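Local coordinates for 3-oxoacyl-[acyl-carrier-protein] synthase (Arabidopsis thaliana, PDB 2IX4) that catalyses the condensation step of mitochondrial fatty acid synthesis, lengthening acyl chains by two carbons taken from malonyl-ACP, at residues M10-L14 with A63-Y67; G117-G121 with A158-S163; I124-I130 with F149-V155; G205-I210 with I248-S252. All coordinates share one frame; numbering follows the deposited sequence.

Contact 1 of 4, residues M10-L14 with A63-Y67; sequences MVTPL and AFVPY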
loop_
_atom_site.group_PDB
_atom_site.type_symbol
_atom_site.label_atom_id
_atom_site.label_comp_id
_atom_site.label_asym_id
_atom_site.label_seq_id
_atom_site.Cartn_x
_atom_site.Cartn_y
_atom_site.Cartn_z
ATOM N N MET A 10 -3.604 10.885 17.454
ATOM C CA MET A 10 -3.220 9.489 17.680
ATOM C C MET A 10 -4.127 8.749 18.657
ATOM O O MET A 10 -4.781 9.354 19.512
ATOM C CB MET A 10 -1.751 9.390 18.133
ATOM C CG MET A 10 -1.477 9.869 19.564
ATOM S SD MET A 10 0.202 10.461 19.857
ATOM C CE MET A 10 1.181 9.200 19.050
ATOM N N VAL A 11 -4.160 7.431 18.494
ATOM C CA VAL A 11 -4.784 6.522 19.451
ATOM C C VAL A 11 -3.831 5.341 19.620
ATOM O O VAL A 11 -3.517 4.642 18.655
ATOM C CB VAL A 11 -6.236 6.106 19.026
ATOM C CG1 VAL A 11 -6.294 5.601 17.586
ATOM C CG2 VAL A 11 -6.830 5.087 19.990
ATOM N N THR A 12 -3.335 5.160 20.842
ATOM C CA THR A 12 -2.250 4.205 21.114
ATOM C C THR A 12 -2.559 3.368 22.360
ATOM O O THR A 12 -3.536 3.649 23.062
ATOM C CB THR A 12 -0.889 4.931 21.327
ATOM O OG1 THR A 12 -0.910 5.653 22.566
ATOM C CG2 THR A 12 -0.571 5.885 20.178
ATOM N N PRO A 13 -1.729 2.339 22.644
ATOM C CA PRO A 13 -1.841 1.611 23.913
ATOM C C PRO A 13 -1.576 2.455 25.169
ATOM O O PRO A 13 -1.798 1.975 26.283
ATOM C CB PRO A 13 -0.786 0.507 23.774
ATOM C CG PRO A 13 -0.604 0.353 22.296
ATOM C CD PRO A 13 -0.680 1.749 21.789
ATOM N N LEU A 14 -1.103 3.687 24.988
ATOM C CA LEU A 14 -0.942 4.632 26.094
ATOM C C LEU A 14 -2.116 5.605 26.179
ATOM O O LEU A 14 -2.084 6.559 26.963
ATOM C CB LEU A 14 0.376 5.405 25.971
ATOM C CG LEU A 14 1.685 4.605 25.934
ATOM C CD1 LEU A 14 2.864 5.533 25.676
ATOM C CD2 LEU A 14 1.892 3.809 27.221
ATOM N N ALA A 63 0.100 -4.985 23.288
ATOM C CA ALA A 63 -0.196 -3.619 23.710
ATOM C C ALA A 63 -1.501 -3.147 23.091
ATOM O O ALA A 63 -1.601 -3.008 21.874
ATOM C CB ALA A 63 0.937 -2.702 23.328
ATOM N N PHE A 64 -2.491 -2.886 23.943
ATOM C CA PHE A 64 -3.863 -2.643 23.505
ATOM C C PHE A 64 -4.298 -1.193 23.650
ATOM O O PHE A 64 -3.999 -0.540 24.650
ATOM C CB PHE A 64 -4.841 -3.503 24.319
ATOM C CG PHE A 64 -4.693 -4.983 24.098
ATOM C CD1 PHE A 64 -3.832 -5.734 24.891
ATOM C CD2 PHE A 64 -5.434 -5.628 23.115
ATOM C CE1 PHE A 64 -3.696 -7.109 24.700
ATOM C CE2 PHE A 64 -5.310 -7.000 22.918
ATOM C CZ PHE A 64 -4.433 -7.740 23.711
ATOM N N VAL A 65 -5.036 -0.707 22.657
ATOM C CA VAL A 65 -5.747 0.561 22.777
ATOM C C VAL A 65 -6.834 0.409 23.849
ATOM O O VAL A 65 -7.616 -0.541 23.798
ATOM C CB VAL A 65 -6.391 0.966 21.427
ATOM C CG1 VAL A 65 -7.422 2.078 21.622
ATOM C CG2 VAL A 65 -5.319 1.376 20.422
ATOM N N PRO A 66 -6.874 1.333 24.833
ATOM C CA PRO A 66 -7.955 1.308 25.819
ATOM C C PRO A 66 -9.286 1.799 25.242
ATOM O O PRO A 66 -9.370 2.921 24.728
ATOM C CB PRO A 66 -7.455 2.253 26.918
ATOM C CG PRO A 66 -6.550 3.192 26.227
ATOM C CD PRO A 66 -5.919 2.429 25.089
ATOM N N TYR A 67 -10.306 0.950 25.327
ATOM C CA TYR A 67 -11.651 1.275 24.850
ATOM C C TYR A 67 -12.489 1.831 25.989
ATOM O O TYR A 67 -12.260 1.497 27.148
ATOM C CB TYR A 67 -12.337 0.024 24.293
ATOM C CG TYR A 67 -11.925 -0.390 22.890
ATOM C CD1 TYR A 67 -12.887 -0.678 21.923
ATOM C CD2 TYR A 67 -10.581 -0.516 22.536
ATOM C CE1 TYR A 67 -12.521 -1.069 20.636
ATOM C CE2 TYR A 67 -10.208 -0.904 21.253
ATOM C CZ TYR A 67 -11.184 -1.179 20.311
ATOM O OH TYR A 67 -10.818 -1.564 19.039
#
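Pro-13 and Val-65 bring the two backbones closest, 4.2 Å from CA to CA, where the end of strand 3-12 meets the loop that follows strand 61-63, with chain directions 123° apart. In this thiolase-like fold, strand 3-12 belongs to the large central sheet. The 63-67 loop lies against the turn at the strand's end, and the side chain of Ala-63 is about 8 Å from that of His-359, a predicted active-site residue.

Val-11 and Val-65 meet through one methyl each, their side chains crossing at about a right angle. CG2 of Val-11 presses on CG1 of Val-65 at 3.5 Å, tighter than usual for two carbons. Tyr-91 of helix 87-102 touches both valines. The ring of Pro-13 lies beside Ala-63, with CG 3.6 Å from the Ala-63 CB. Next to it, the Pro-13 CA points its hydrogen at the carbonyl of Phe-64, a CA-H...O contact of 3.1 Å between CA and O. On the loop side, CD of Pro-66 rests 3.4 Å from the Thr-12 O.

The turn is fastened from within. OG1 of Thr-12, also hydrogen-bonded to Thr-21 OG1 of helix 18-26, accepts from Leu-14 N at 3.1 Å and forms an ST turn.

Contact 2 of 4, residues G117-G121 with A158-S163; sequences GVSIG and ASGHVS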
loop_
_atom_site.group_PDB
_atom_site.type_symbol
_atom_site.label_atom_id
_atom_site.label_comp_id
_atom_site.label_asym_id
_atom_site.label_seq_id
_atom_site.Cartn_x
_atom_site.Cartn_y
_atom_site.Cartn_z
ATOM N N GLY A 117 -5.805 16.219 0.482
ATOM C CA GLY A 117 -5.800 14.779 0.250
ATOM C C GLY A 117 -5.589 13.960 1.513
ATOM O O GLY A 117 -5.448 14.503 2.616
ATOM N N VAL A 118 -5.570 12.641 1.347
ATOM C CA VAL A 118 -5.408 11.711 2.464
ATOM C C VAL A 118 -4.453 10.593 2.058
ATOM O O VAL A 118 -4.580 10.030 0.968
ATOM C CB VAL A 118 -6.765 11.104 2.908
ATOM C CG1 VAL A 118 -6.608 10.299 4.194
ATOM C CG2 VAL A 118 -7.818 12.197 3.108
ATOM N N SER A 119 -3.496 10.291 2.936
ATOM C CA SER A 119 -2.564 9.175 2.748
ATOM C C SER A 119 -2.333 8.443 4.072
ATOM O O SER A 119 -1.353 8.696 4.778
ATOM C CB SER A 119 -1.238 9.657 2.155
ATOM O OG SER A 119 -0.403 8.555 1.817
ATOM N N ILE A 120 -3.255 7.544 4.407
ATOM C CA ILE A 120 -3.175 6.763 5.640
ATOM C C ILE A 120 -3.196 5.287 5.275
ATOM O O ILE A 120 -4.218 4.764 4.826
ATOM C CB ILE A 120 -4.342 7.092 6.612
ATOM C CG1 ILE A 120 -4.364 8.586 6.953
ATOM C CG2 ILE A 120 -4.243 6.244 7.895
ATOM C CD1 ILE A 120 -5.650 9.054 7.621
ATOM N N GLY A 121 -2.062 4.620 5.453
ATOM C CA GLY A 121 -1.952 3.212 5.109
ATOM C C GLY A 121 -2.114 2.285 6.297
ATOM O O GLY A 121 -1.908 2.679 7.443
ATOM N N ALA A 158 -8.802 3.146 5.003
ATOM C CA ALA A 158 -8.725 4.211 6.008
ATOM C C ALA A 158 -8.711 5.591 5.341
ATOM O O ALA A 158 -9.424 6.499 5.773
ATOM C CB ALA A 158 -7.515 4.024 6.916
ATOM N N SER A 159 -7.915 5.728 4.279
ATOM C CA SER A 159 -7.905 6.935 3.444
ATOM C C SER A 159 -9.269 7.229 2.835
ATOM O O SER A 159 -9.696 8.384 2.796
ATOM C CB SER A 159 -6.876 6.811 2.318
ATOM O OG SER A 159 -5.563 6.778 2.832
ATOM N N GLY A 160 -9.940 6.182 2.351
ATOM C CA GLY A 160 -11.271 6.302 1.767
ATOM C C GLY A 160 -12.290 6.861 2.744
ATOM O O GLY A 160 -13.034 7.786 2.411
ATOM N N HIS A 161 -12.312 6.307 3.956
ATOM C CA HIS A 161 -13.269 6.730 4.985
ATOM C C HIS A 161 -12.993 8.132 5.521
ATOM O O HIS A 161 -13.927 8.876 5.821
ATOM C CB HIS A 161 -13.308 5.718 6.126
ATOM C CG HIS A 161 -14.027 4.453 5.780
ATOM N ND1 HIS A 161 -15.330 4.213 6.155
ATOM C CD2 HIS A 161 -13.629 3.363 5.082
ATOM C CE1 HIS A 161 -15.701 3.026 5.712
ATOM N NE2 HIS A 161 -14.688 2.489 5.056
ATOM N N VAL A 162 -11.716 8.485 5.647
ATOM C CA VAL A 162 -11.321 9.832 6.073
ATOM C C VAL A 162 -11.720 10.877 5.023
ATOM O O VAL A 162 -12.374 11.869 5.351
ATOM C CB VAL A 162 -9.804 9.915 6.432
ATOM C CG1 VAL A 162 -9.372 11.357 6.706
ATOM C CG2 VAL A 162 -9.495 9.039 7.644
ATOM N N SER A 163 -11.354 10.635 3.763
ATOM C CA SER A 163 -11.699 11.546 2.666
ATOM C C SER A 163 -13.205 11.756 2.543
ATOM O O SER A 163 -13.660 12.884 2.364
ATOM C CB SER A 163 -11.128 11.044 1.340
ATOM O OG SER A 163 -11.643 9.767 1.021
HETATM O O HOH W 1 -5.845 2.697 4.727
#
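Val-118 and Ile-120 of strand 117-121 both point at helix 158-163 and straddle Ser-159 along the strand. The strand and helix segments run roughly antiparallel, at 146°, with their axes 7.4 Å apart at closest approach. Val-118 spreads its two methyls over one turn of the helix. CG1, anti to the backbone N (chi1 -172°), reaches the Ser-159 CA at 3.7 Å and also meets Val-162 CG1. CG2 turns to the other side and touches CB of Ser-163.

Ile-120 divides its branches in the same way. CD1 meets CG2 of Val-162 at 3.8 Å, the two side chains crossing at about a right angle, while CG2 faces the CB of Ala-158 at 4.1 Å. Val-162 thus sits against both strand residues, one methyl toward each.

One direct hydrogen bond crosses this apolar layer. Ile-120 N donates to Ser-159 OG over 2.9 Å in an almost straight bond (168°). The same hydroxyl is bonded to His-173 O, so it joins the helix to two strands. Water 1 donates to Ile-120 O at 2.6 Å and accepts weakly from Ala-158 N. Beyond the helix, Ser-163 packs on Gly-420 of the second subunit.

Helix 157-166 is the last helix of the connection between the parallel neighbours 116-122 and 172-173, a beta-alpha-beta crossover of the thiolase-like fold.

Contact 3 of 4, residues I124-I130 with F149-V155; sequences IGSICDI and FIPKILV. With 6NA (hexanoic acid), chain E.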
loop_
_atom_site.group_PDB
_atom_site.type_symbol
_atom_site.label_atom_id
_atom_site.label_comp_id
_atom_site.label_asym_id
_atom_site.label_seq_id
_atom_site.Cartn_x
_atom_site.Cartn_y
_atom_site.Cartn_z
ATOM N N ILE A 124 -1.546 -4.695 7.272
ATOM C CA ILE A 124 -2.153 -6.003 6.989
ATOM C C ILE A 124 -3.673 -5.940 6.806
ATOM O O ILE A 124 -4.245 -6.751 6.077
ATOM C CB ILE A 124 -1.816 -7.071 8.068
ATOM C CG1 ILE A 124 -0.396 -6.886 8.612
ATOM C CG2 ILE A 124 -1.963 -8.475 7.479
ATOM C CD1 ILE A 124 -0.088 -7.703 9.869
ATOM N N GLY A 125 -4.324 -4.989 7.467
ATOM C CA GLY A 125 -5.770 -4.820 7.327
ATOM C C GLY A 125 -6.546 -5.479 8.446
ATOM O O GLY A 125 -6.381 -5.127 9.615
ATOM N N SER A 126 -7.394 -6.441 8.090
ATOM C CA SER A 126 -8.245 -7.105 9.074
ATOM C C SER A 126 -8.241 -8.625 8.909
ATOM O O SER A 126 -9.140 -9.198 8.290
ATOM C CB SER A 126 -9.668 -6.542 9.013
ATOM O OG SER A 126 -10.428 -6.973 10.127
ATOM N N ILE A 127 -7.218 -9.266 9.473
ATOM C CA ILE A 127 -7.088 -10.723 9.441
ATOM C C ILE A 127 -8.261 -11.430 10.131
ATOM O O ILE A 127 -8.720 -12.468 9.657
ATOM C CB ILE A 127 -5.731 -11.206 10.036
ATOM C CG1 ILE A 127 -4.561 -10.693 9.185
ATOM C CG2 ILE A 127 -5.687 -12.732 10.133
ATOM C CD1 ILE A 127 -3.188 -11.244 9.576
ATOM N N CYS A 128 -8.747 -10.859 11.235
ATOM C CA CYS A 128 -9.844 -11.464 11.998
ATOM C C CYS A 128 -11.137 -11.560 11.187
ATOM O O CYS A 128 -11.907 -12.511 11.346
ATOM C CB CYS A 128 -10.083 -10.716 13.315
ATOM S SG CYS A 128 -10.644 -9.009 13.136
ATOM N N ASP A 129 -11.369 -10.575 10.320
ATOM C CA ASP A 129 -12.515 -10.592 9.414
ATOM C C ASP A 129 -12.380 -11.668 8.340
ATOM O O ASP A 129 -13.371 -12.295 7.961
ATOM C CB ASP A 129 -12.716 -9.220 8.772
ATOM C CG ASP A 129 -13.398 -8.237 9.704
ATOM O OD1 ASP A 129 -14.427 -8.601 10.314
ATOM O OD2 ASP A 129 -12.914 -7.094 9.818
ATOM N N ILE A 130 -11.157 -11.879 7.853
ATOM C CA ILE A 130 -10.896 -12.936 6.872
ATOM C C ILE A 130 -11.018 -14.320 7.518
ATOM O O ILE A 130 -11.470 -15.269 6.878
ATOM C CB ILE A 130 -9.519 -12.765 6.176
ATOM C CG1 ILE A 130 -9.420 -11.375 5.534
ATOM C CG2 ILE A 130 -9.300 -13.858 5.114
ATOM C CD1 ILE A 130 -8.010 -10.965 5.125
ATOM N N PHE A 149 -17.727 -7.429 3.290
ATOM C CA PHE A 149 -16.495 -8.166 3.565
ATOM C C PHE A 149 -15.282 -7.575 2.847
ATOM O O PHE A 149 -14.279 -7.260 3.488
ATOM C CB PHE A 149 -16.645 -9.661 3.244
ATOM C CG PHE A 149 -15.338 -10.416 3.232
ATOM C CD1 PHE A 149 -14.642 -10.654 4.417
ATOM C CD2 PHE A 149 -14.800 -10.881 2.035
ATOM C CE1 PHE A 149 -13.427 -11.342 4.407
ATOM C CE2 PHE A 149 -13.587 -11.573 2.017
ATOM C CZ PHE A 149 -12.903 -11.804 3.207
ATOM N N ILE A 150 -15.380 -7.429 1.524
ATOM C CA ILE A 150 -14.275 -6.890 0.719
ATOM C C ILE A 150 -13.884 -5.457 1.130
ATOM O O ILE A 150 -12.704 -5.200 1.387
ATOM C CB ILE A 150 -14.539 -7.005 -0.820
ATOM C CG1 ILE A 150 -14.560 -8.476 -1.270
ATOM C CG2 ILE A 150 -13.519 -6.194 -1.628
ATOM C CD1 ILE A 150 -13.213 -9.210 -1.183
ATOM N N PRO A 151 -14.862 -4.526 1.205
ATOM C CA PRO A 151 -14.538 -3.154 1.616
ATOM C C PRO A 151 -13.827 -3.026 2.969
ATOM O O PRO A 151 -13.014 -2.122 3.138
ATOM C CB PRO A 151 -15.909 -2.473 1.681
ATOM C CG PRO A 151 -16.758 -3.250 0.766
ATOM C CD PRO A 151 -16.296 -4.664 0.885
ATOM N N LYS A 152 -14.120 -3.910 3.922
ATOM C CA LYS A 152 -13.528 -3.777 5.261
ATOM C C LYS A 152 -12.166 -4.460 5.462
ATOM O O LYS A 152 -11.546 -4.298 6.512
ATOM C CB LYS A 152 -14.527 -4.151 6.374
ATOM C CG LYS A 152 -14.864 -5.621 6.526
ATOM C CD LYS A 152 -15.739 -5.824 7.766
ATOM C CE LYS A 152 -16.827 -6.872 7.543
ATOM N NZ LYS A 152 -16.329 -8.288 7.503
ATOM N N ILE A 153 -11.694 -5.196 4.458
ATOM C CA ILE A 153 -10.382 -5.851 4.548
ATOM C C ILE A 153 -9.286 -5.179 3.710
ATOM O O ILE A 153 -8.108 -5.517 3.840
ATOM C CB ILE A 153 -10.448 -7.378 4.233
ATOM C CG1 ILE A 153 -10.824 -7.631 2.766
ATOM C CG2 ILE A 153 -11.398 -8.085 5.200
ATOM C CD1 ILE A 153 -10.393 -8.988 2.232
ATOM N N LEU A 154 -9.671 -4.225 2.864
ATOM C CA LEU A 154 -8.719 -3.538 1.984
ATOM C C LEU A 154 -7.893 -2.476 2.719
ATOM O O LEU A 154 -8.444 -1.560 3.335
ATOM C CB LEU A 154 -9.437 -2.933 0.775
ATOM C CG LEU A 154 -10.114 -3.901 -0.202
ATOM C CD1 LEU A 154 -11.057 -3.151 -1.124
ATOM C CD2 LEU A 154 -9.092 -4.711 -1.000
ATOM N N VAL A 155 -6.570 -2.599 2.619
ATOM C CA VAL A 155 -5.631 -1.792 3.417
ATOM C C VAL A 155 -5.586 -0.298 3.064
ATOM O O VAL A 155 -4.938 0.485 3.766
ATOM C CB VAL A 155 -4.181 -2.383 3.409
ATOM C CG1 VAL A 155 -4.143 -3.734 4.106
ATOM C CG2 VAL A 155 -3.645 -2.509 1.999
HETATM C CA 6NA E . -11.967 -3.645 -6.183
HETATM C C 6NA E . -11.194 -2.537 -6.863
HETATM O O 6NA E . -11.306 -1.372 -6.512
HETATM C CB 6NA E . -11.431 -3.982 -4.790
HETATM C CG 6NA E . -9.912 -3.888 -4.643
HETATM C CD 6NA E . -9.202 -5.191 -4.983
HETATM C C6 6NA E . -7.711 -4.963 -5.103
HETATM O O HOH W 2 -7.057 -7.347 5.321
HETATM O O HOH W 3 -16.544 -10.121 10.080
#
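Ile-130 and Ile-153 form the close side of this contact, where the start of helix 127-138 packs on the weakly bonded helix near 149-153. CG1 of Ile-130 meets CG2 of Ile-153 at 3.9 Å, the side chains crossing at about a right angle. Phe-149 arrives edge-on: its CE1 points at the Ile-130 CA, which lies in the ring plane. At the Ile-124 end, CG1 of Val-155 rests 3.5 Å from the Ile-124 C. Gly-125 is pinched here. A CB on it would clash with Ile-153 O, and its backbone angles by themselves call for glycine. Water 2 fills in beside it, donating to Ile-124 O and Ile-153 O and accepting from Ser-126 N.

The partly exposed side is looser. Asp-129 and Lys-152 form a salt bridge, but the bond from NZ to OD1 is long and weak at 3.4 Å. The lysine chain bends at its last two torsions to get there. Water 3 donates to Asp-129 OD1 and accepts from Lys-152 NZ. Ser-126, at the N-cap position of helix 127-138, donates its OG to Asp-129 OD2 from above the carboxylate plane. With an alanine at Asp-129, the Lys-152 ammonium is likely to lose its counter-charge and the Ser-126 hydroxyl this acceptor.

Ile-130 packs on Ile-130 of the second subunit. Leu-154 CD1 is 3.8 Å from CG of a hexanoic acid bonded to Phe-419 N of that subunit. Ile-124 lines the pocket of a different hexanoic acid. The contact thus lies between two acyl sites at the ketosynthase dimer interface.

Contact 4 of 4, residues G205-I210 with I248-S252; sequences GTESSI and IGEGS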
loop_
_atom_site.group_PDB
_atom_site.type_symbol
_atom_site.label_atom_id
_atom_site.label_comp_id
_atom_site.label_asym_id
_atom_site.label_seq_id
_atom_site.Cartn_x
_atom_site.Cartn_y
_atom_site.Cartn_z
ATOM N N GLY A 205 -0.567 6.279 9.628
ATOM C CA GLY A 205 -0.637 4.827 9.627
ATOM C C GLY A 205 -1.631 4.317 10.643
ATOM O O GLY A 205 -1.945 4.998 11.623
ATOM N N THR A 206 -2.136 3.115 10.400
ATOM C CA THR A 206 -3.070 2.478 11.316
ATOM C C THR A 206 -2.895 0.966 11.297
ATOM O O THR A 206 -2.480 0.394 10.289
ATOM C CB THR A 206 -4.543 2.871 11.025
ATOM O OG1 THR A 206 -5.402 2.256 11.993
ATOM C CG2 THR A 206 -4.974 2.456 9.614
ATOM N N GLU A 207 -3.190 0.331 12.425
ATOM C CA GLU A 207 -3.119 -1.121 12.528
ATOM C C GLU A 207 -3.935 -1.622 13.703
ATOM O O GLU A 207 -3.892 -1.056 14.794
ATOM C CB GLU A 207 -1.675 -1.604 12.668
ATOM C CG GLU A 207 -1.463 -3.047 12.203
ATOM C CD GLU A 207 -1.281 -3.147 10.700
ATOM O OE1 GLU A 207 -0.221 -2.715 10.207
ATOM O OE2 GLU A 207 -2.192 -3.656 10.010
ATOM N N SER A 208 -4.690 -2.683 13.458
ATOM C CA SER A 208 -5.391 -3.391 14.510
ATOM C C SER A 208 -5.289 -4.865 14.194
ATOM O O SER A 208 -6.216 -5.469 13.655
ATOM C CB SER A 208 -6.847 -2.959 14.587
ATOM O OG SER A 208 -7.448 -3.509 15.742
ATOM N N SER A 209 -4.139 -5.434 14.521
ATOM C CA SER A 209 -3.830 -6.795 14.129
ATOM C C SER A 209 -3.518 -7.687 15.333
ATOM O O SER A 209 -2.696 -8.597 15.239
ATOM C CB SER A 209 -2.672 -6.791 13.125
ATOM O OG SER A 209 -2.762 -7.900 12.248
ATOM N N ILE A 210 -4.174 -7.431 16.465
ATOM C CA ILE A 210 -4.059 -8.332 17.615
ATOM C C ILE A 210 -5.213 -9.330 17.600
ATOM O O ILE A 210 -6.330 -9.022 18.016
ATOM C CB ILE A 210 -3.969 -7.599 18.984
ATOM C CG1 ILE A 210 -2.858 -6.542 18.970
ATOM C CG2 ILE A 210 -3.728 -8.619 20.111
ATOM C CD1 ILE A 210 -2.809 -5.671 20.212
ATOM N N ILE A 248 3.489 -7.228 19.793
ATOM C CA ILE A 248 2.524 -6.643 18.863
ATOM C C ILE A 248 1.688 -5.596 19.588
ATOM O O ILE A 248 1.199 -5.837 20.689
ATOM C CB ILE A 248 1.592 -7.710 18.209
ATOM C CG1 ILE A 248 2.398 -8.712 17.383
ATOM C CG2 ILE A 248 0.564 -7.057 17.287
ATOM C CD1 ILE A 248 1.561 -9.820 16.758
ATOM N N GLY A 249 1.561 -4.427 18.971
ATOM C CA GLY A 249 0.703 -3.365 19.483
ATOM C C GLY A 249 -0.302 -2.956 18.425
ATOM O O GLY A 249 -0.282 -3.477 17.314
ATOM N N GLU A 250 -1.179 -2.017 18.766
ATOM C CA GLU A 250 -2.198 -1.541 17.833
ATOM C C GLU A 250 -2.447 -0.048 18.022
ATOM O O GLU A 250 -2.169 0.506 19.085
ATOM C CB GLU A 250 -3.511 -2.311 18.035
ATOM C CG GLU A 250 -4.092 -2.161 19.441
ATOM C CD GLU A 250 -5.508 -2.683 19.576
ATOM O OE1 GLU A 250 -6.156 -2.969 18.544
ATOM O OE2 GLU A 250 -5.978 -2.804 20.726
ATOM N N GLY A 251 -2.974 0.593 16.985
ATOM C CA GLY A 251 -3.391 1.992 17.082
ATOM C C GLY A 251 -3.208 2.738 15.781
ATOM O O GLY A 251 -3.106 2.131 14.713
ATOM N N SER A 252 -3.161 4.061 15.875
ATOM C CA SER A 252 -3.013 4.909 14.700
ATOM C C SER A 252 -2.316 6.210 15.049
ATOM O O SER A 252 -2.488 6.746 16.144
ATOM C CB SER A 252 -4.383 5.219 14.080
ATOM O OG SER A 252 -4.249 5.981 12.888
HETATM O O HOH W 4 -1.682 -4.406 15.342
#
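Thr-206 and Ser-252 face each other as an antiparallel non-hydrogen-bonded pair, CA to CA 4.2 Å, followed by the hydrogen-bonded pair of Glu-207 and Gly-251. In that second pair the bond from Glu-207 N to Gly-251 O and the one from Gly-251 N to Glu-207 O are both 2.9 Å long. The chains then part. Water 4 spans the gap, donating to Gly-249 O and accepting from Ser-209 N.

With chi1 at -177° the Ser-252 hydroxyl lies opposite its own amide nitrogen, which swings OG back across the strands to donate to Gly-205 O at 2.8 Å. The hydroxyl comes in tilted 31° from the carbonyl plane and also lies against CB of Thr-206. Loss of this hydroxyl, as with an alanine here, would probably leave Gly-205 O short of its bond from Ser-252 and open a small gap beside Thr-206.

Past the paired strands, Ile-210 takes over. Its CG1 meets the Ile-248 CG2 at 3.8 Å as the two side chains slide past each other in opposite directions, and its CD1 rests on CG of Glu-250. The Glu-250 carboxylate is bonded to Tyr-91 OH and Val-65 N.

Thr-206 and Ser-252 share one face of the sheet and touch Tyr-91. Glu-207 points from the other face, where OE1 accepts from Gly-362 N and the side chain touches hexanoic acid. Central strands of the thiolase-like fold thus carry a wall of the acyl pocket.

In the fold
Contact 4 sits at the middle of the set. Its strand 251-259 pairs with strand 3-12 of contact 1, where Val-11 O and Ser-252 N are 2.9 Å apart; the centres of these contacts are 9 Å apart. On the other side, strand 200-207 pairs with strand 116-122 of contact 2, with Gly-121 O 3.0 Å from Thr-206 N. Contact 3 lies within the crossover of contact 2 and meets contact 4 where Ile-124 N and Glu-207 OE2 are 3.0 Å apart. Ile-124 and Glu-207 both line the hexanoic acid pocket, each side chain about 7 Å from that of Cys-179, a predicted active-site residue. Contacts 2 and 3 also touch the second subunit.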